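Local structure of TRAP dicarboxylate transporter, DctP subunit (Anaerococcus prevoti, 4N91) at residues V183-M186 / D187-S191; N270-Q273 / R274-K278. The protein binds D-glucuronate, in both its alpha and beta forms, and probably serves as the solute-binding component of a TRAP transport system. All coordinates share one frame; numbering follows the deposited sequence.

Contact 1 of 2, residues V183-M186 / D187-S191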
loop_
_atom_site.group_PDB
_atom_site.type_symbol
_atom_site.label_atom_id
_atom_site.label_comp_id
_atom_site.label_asym_id
_atom_site.label_seq_id
_atom_site.Cartn_x
_atom_site.Cartn_y
_atom_site.Cartn_z
ATOM N N VAL A 183 9.767 -10.219 -3.115
ATOM C CA VAL A 183 11.020 -10.795 -3.591
ATOM C C VAL A 183 10.776 -12.172 -4.230
ATOM O O VAL A 183 11.264 -12.466 -5.321
ATOM C CB VAL A 183 12.028 -10.897 -2.468
ATOM C CG1 VAL A 183 13.251 -11.706 -2.910
ATOM C CG2 VAL A 183 12.427 -9.497 -2.018
ATOM N N ARG A 184 10.014 -13.023 -3.542
ATOM C CA ARG A 184 9.691 -14.338 -4.069
ATOM C C ARG A 184 8.902 -14.239 -5.383
ATOM O O ARG A 184 9.123 -15.011 -6.303
ATOM C CB ARG A 184 8.917 -15.156 -3.037
ATOM C CG ARG A 184 8.521 -16.532 -3.499
ATOM C CD ARG A 184 9.699 -17.419 -3.807
ATOM N NE ARG A 184 9.226 -18.768 -4.120
ATOM C CZ ARG A 184 9.873 -19.632 -4.892
ATOM N NH1 ARG A 184 11.049 -19.311 -5.430
ATOM N NH2 ARG A 184 9.336 -20.825 -5.129
HETATM N N MSE A 185 7.987 -13.282 -5.472
HETATM C CA MSE A 185 7.241 -13.081 -6.703
HETATM C C MSE A 185 8.198 -12.795 -7.866
HETATM O O MSE A 185 8.014 -13.318 -8.977
HETATM C CB MSE A 185 6.248 -11.928 -6.544
HETATM C CG MSE A 185 5.349 -11.761 -7.752
HETATM SE SE MSE A 185 4.193 -10.179 -7.569
HETATM C CE MSE A 185 5.542 -8.785 -7.880
HETATM N N MSE A 186 9.220 -11.963 -7.637
HETATM C CA MSE A 186 10.140 -11.639 -8.734
HETATM C C MSE A 186 10.942 -12.879 -9.121
HETATM O O MSE A 186 11.195 -13.094 -10.309
HETATM C CB MSE A 186 11.089 -10.495 -8.403
HETATM C CG MSE A 186 10.399 -9.186 -8.073
HETATM SE SE MSE A 186 9.052 -8.622 -9.405
HETATM C CE MSE A 186 10.047 -8.861 -11.012
ATOM N N ASP A 187 11.327 -13.689 -8.127
ATOM C CA ASP A 187 12.063 -14.917 -8.398
ATOM C C ASP A 187 11.249 -15.859 -9.298
ATOM O O ASP A 187 11.791 -16.433 -10.259
ATOM C CB ASP A 187 12.385 -15.651 -7.107
ATOM C CG ASP A 187 13.441 -14.975 -6.279
ATOM O OD1 ASP A 187 14.209 -14.131 -6.803
ATOM O OD2 ASP A 187 13.515 -15.328 -5.086
ATOM N N LEU A 188 9.960 -16.019 -8.996
ATOM C CA LEU A 188 9.080 -16.883 -9.783
ATOM C C LEU A 188 8.832 -16.356 -11.191
ATOM O O LEU A 188 8.552 -17.120 -12.115
ATOM C CB LEU A 188 7.741 -17.047 -9.069
ATOM C CG LEU A 188 7.778 -17.936 -7.837
ATOM C CD1 LEU A 188 6.531 -17.716 -6.996
ATOM C CD2 LEU A 188 7.910 -19.398 -8.278
ATOM N N LEU A 189 8.919 -15.041 -11.352
ATOM C CA LEU A 189 8.857 -14.420 -12.673
ATOM C C LEU A 189 10.184 -14.491 -13.452
ATOM O O LEU A 189 10.299 -13.920 -14.545
ATOM C CB LEU A 189 8.434 -12.955 -12.525
ATOM C CG LEU A 189 6.990 -12.750 -12.074
ATOM C CD1 LEU A 189 6.707 -11.286 -11.637
ATOM C CD2 LEU A 189 6.058 -13.138 -13.221
ATOM N N GLY A 190 11.188 -15.170 -12.903
ATOM C CA GLY A 190 12.477 -15.318 -13.570
ATOM C C GLY A 190 13.334 -14.066 -13.566
ATOM O O GLY A 190 14.271 -13.930 -14.353
ATOM N N SER A 191 13.028 -13.160 -12.645
ATOM C CA SER A 191 13.645 -11.845 -12.597
ATOM C C SER A 191 14.445 -11.692 -11.301
ATOM O O SER A 191 14.765 -12.689 -10.620
ATOM C CB SER A 191 12.532 -10.806 -12.733
ATOM O OG SER A 191 13.038 -9.516 -12.974
HETATM O O HOH W 1 12.997 -17.627 -4.561
#
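Asp187, Leu188 and Leu189 each return a backbone N-H to the carbonyl four residues back, on Val183, Arg184 and Met185, and the helix then closes in a Schellman motif. Gly190 marks that end with a positive phi of 74°; its N bonds back to Asp187 O, and Ser191 N reaches Met186 O at 3.0 Å. The segment is the C-terminal end of helix 180-188, the helix of a beta-alpha-beta unit whose second strand, 192-195, follows directly. On the flank facing helix 301-317, where Arg184 and Leu188 both touch Leu310, Leu188 CD2 sits over one face of the Arg184 guanidinium, offset toward its rim and 3.7 Å from Arg184 NH2. A bend at chi2 (63°) turns the arginine chain down the helix to this place, and Glu313 of helix 301-317 takes NH2 in a salt bridge. Arg184 NH1 and Asp187 OD2 stay 4.7 Å apart, opposite charges near each other without touching. Met185 and Leu189, the first a selenomethionine, run side by side toward Val307 of the same helix 301-317, with Met185 CG 4.1 Å from Leu189 CD1. Met186, also selenomethionine, instead folds back at chi2 and chi3 toward Ser191, against Ile174, Val176 and Ala193; its CE lies 3.6 Å from both CB and OG of Ser191, whose hydroxyl is hydrogen-bonded to Leu169 O.

Contact 2 of 2, residues N270-Q273 / R274-K278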
loop_
_atom_site.group_PDB
_atom_site.type_symbol
_atom_site.label_atom_id
_atom_site.label_comp_id
_atom_site.label_asym_id
_atom_site.label_seq_id
_atom_site.Cartn_x
_atom_site.Cartn_y
_atom_site.Cartn_z
ATOM N N ASN A 270 -10.443 7.387 5.772
ATOM C CA ASN A 270 -10.695 6.341 4.784
ATOM C C ASN A 270 -11.584 6.875 3.653
ATOM O O ASN A 270 -11.294 6.695 2.467
ATOM C CB ASN A 270 -11.343 5.141 5.482
ATOM C CG ASN A 270 -11.800 4.065 4.521
ATOM O OD1 ASN A 270 -12.958 4.030 4.112
ATOM N ND2 ASN A 270 -10.896 3.176 4.166
ATOM N N GLU A 271 -12.668 7.533 4.013
ATOM C CA GLU A 271 -13.631 8.012 3.020
ATOM C C GLU A 271 -13.064 9.082 2.098
ATOM O O GLU A 271 -13.247 9.017 0.881
ATOM C CB GLU A 271 -14.874 8.542 3.721
ATOM C CG GLU A 271 -15.659 7.415 4.414
ATOM C CD GLU A 271 -16.623 7.908 5.446
ATOM O OE1 GLU A 271 -16.521 9.077 5.865
ATOM O OE2 GLU A 271 -17.536 7.128 5.830
ATOM N N VAL A 272 -12.362 10.049 2.669
ATOM C CA VAL A 272 -11.828 11.157 1.880
ATOM C C VAL A 272 -10.687 10.686 1.007
ATOM O O VAL A 272 -10.646 11.001 -0.177
ATOM C CB VAL A 272 -11.377 12.323 2.781
ATOM C CG1 VAL A 272 -10.639 13.365 1.978
ATOM C CG2 VAL A 272 -12.593 12.941 3.474
ATOM N N GLN A 273 -9.793 9.868 1.555
ATOM C CA GLN A 273 -8.718 9.297 0.746
ATOM C C GLN A 273 -9.230 8.489 -0.438
ATOM O O GLN A 273 -8.724 8.629 -1.548
ATOM C CB GLN A 273 -7.807 8.430 1.603
ATOM C CG GLN A 273 -6.507 8.099 0.921
ATOM C CD GLN A 273 -6.549 6.888 0.034
ATOM O OE1 GLN A 273 -7.525 6.127 0.016
ATOM N NE2 GLN A 273 -5.447 6.674 -0.702
ATOM N N ARG A 274 -10.250 7.671 -0.213
ATOM C CA ARG A 274 -10.784 6.850 -1.293
ATOM C C ARG A 274 -11.457 7.692 -2.382
ATOM O O ARG A 274 -11.292 7.415 -3.578
ATOM C CB ARG A 274 -11.732 5.794 -0.729
ATOM C CG ARG A 274 -11.010 4.701 -0.024
ATOM C CD ARG A 274 -11.916 3.910 0.886
ATOM N NE ARG A 274 -12.901 3.142 0.129
ATOM C CZ ARG A 274 -13.782 2.322 0.696
ATOM N NH1 ARG A 274 -13.839 2.190 2.016
ATOM N NH2 ARG A 274 -14.599 1.630 -0.065
ATOM N N LYS A 275 -12.180 8.734 -1.989
ATOM C CA LYS A 275 -12.799 9.630 -2.972
ATOM C C LYS A 275 -11.730 10.342 -3.779
ATOM O O LYS A 275 -11.811 10.473 -5.018
ATOM C CB LYS A 275 -13.674 10.648 -2.259
ATOM C CG LYS A 275 -14.333 11.720 -3.136
ATOM C CD LYS A 275 -13.447 12.959 -3.273
ATOM C CE LYS A 275 -14.211 14.176 -3.750
ATOM N NZ LYS A 275 -13.308 15.340 -3.946
ATOM N N GLU A 276 -10.698 10.800 -3.085
ATOM C CA GLU A 276 -9.634 11.545 -3.766
ATOM C C GLU A 276 -8.800 10.630 -4.636
ATOM O O GLU A 276 -8.276 11.058 -5.667
ATOM C CB GLU A 276 -8.765 12.287 -2.742
ATOM C CG GLU A 276 -9.504 13.376 -1.996
ATOM C CD GLU A 276 -9.924 14.558 -2.855
ATOM O OE1 GLU A 276 -9.538 14.656 -4.043
ATOM O OE2 GLU A 276 -10.643 15.422 -2.328
ATOM N N TRP A 277 -8.683 9.372 -4.233
ATOM C CA TRP A 277 -7.924 8.386 -4.996
ATOM C C TRP A 277 -8.490 8.240 -6.403
ATOM O O TRP A 277 -7.761 8.247 -7.388
ATOM C CB TRP A 277 -7.912 7.025 -4.293
ATOM C CG TRP A 277 -7.177 6.058 -5.126
ATOM C CD1 TRP A 277 -7.708 5.094 -5.949
ATOM C CD2 TRP A 277 -5.760 5.988 -5.289
ATOM N NE1 TRP A 277 -6.701 4.432 -6.603
ATOM C CE2 TRP A 277 -5.498 4.975 -6.227
ATOM C CE3 TRP A 277 -4.681 6.697 -4.737
ATOM C CZ2 TRP A 277 -4.204 4.649 -6.628
ATOM C CZ3 TRP A 277 -3.404 6.369 -5.137
ATOM C CH2 TRP A 277 -3.179 5.351 -6.068
ATOM N N LYS A 278 -9.812 8.137 -6.497
ATOM C CA LYS A 278 -10.483 7.978 -7.793
ATOM C C LYS A 278 -10.171 9.137 -8.733
ATOM O O LYS A 278 -9.786 8.930 -9.881
ATOM C CB LYS A 278 -11.999 7.844 -7.589
ATOM C CG LYS A 278 -12.397 6.666 -6.714
ATOM C CD LYS A 278 -13.906 6.614 -6.503
ATOM C CE LYS A 278 -14.287 5.759 -5.299
ATOM N NZ LYS A 278 -14.069 4.310 -5.555
#
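Within the long helix 256-290, Asn270 and Arg274 form an i to i+4 side-chain pair on the flank facing strand 143-149. Arg274 NH1 donates to Asn270 OD1 at 2.9 Å, in the plane of the amide carbonyl and on a lone pair, although the oxygen lies 17° out of the guanidinium plane. The two flat groups stand 77° apart, so they meet at the guanidinium edge without stacking. A second partner, Asp126, forms a salt bridge with the same NH1, while Asn270 ND2 donates to Trp148 O; the amide is thus used at both ends and its rotation fixed. One turn further, Gln273 and Trp277 extend alongside each other with amide and indole planes 21° apart, Gln273 NE2 lying 4.1 Å from Trp277 CE3. Both leave the helix with CG anti to the backbone N, and NE2 is held by Asp150 O. On another flank, Val272 CG1 packs 4.1 Å from Glu276 CG, beside helix 44-60; Glu276 OE2 makes a salt bridge with Lys275 NZ. Trp277 also touches Asn216, which binds beta-D-glucuronate, and this places the turn in the second shell of the sugar pocket in a family 7 solute-binding protein.

How the contacts relate
Contact 1 and contact 2 lie on opposite sides of the chain's centre, 32 Å apart between centres and about 17 Å between nearest atoms, so neither touches the other. Their common reference is the glucuronate pocket, and they lie at different distances from it. The side chain of Trp277 in contact 2 is about 6 Å from the bound sugar, and that of Gln273 about 5 Å from the side chain of Asp242. From contact 1 the side chain of Met185 is about 11 Å from the sugar, yet about 7 Å from that of Arg154; Met186 is about 9 Å from Arg175 on the same measure. Contact 1 is thus farther than contact 2 from the sugar and from the nearest binding residues.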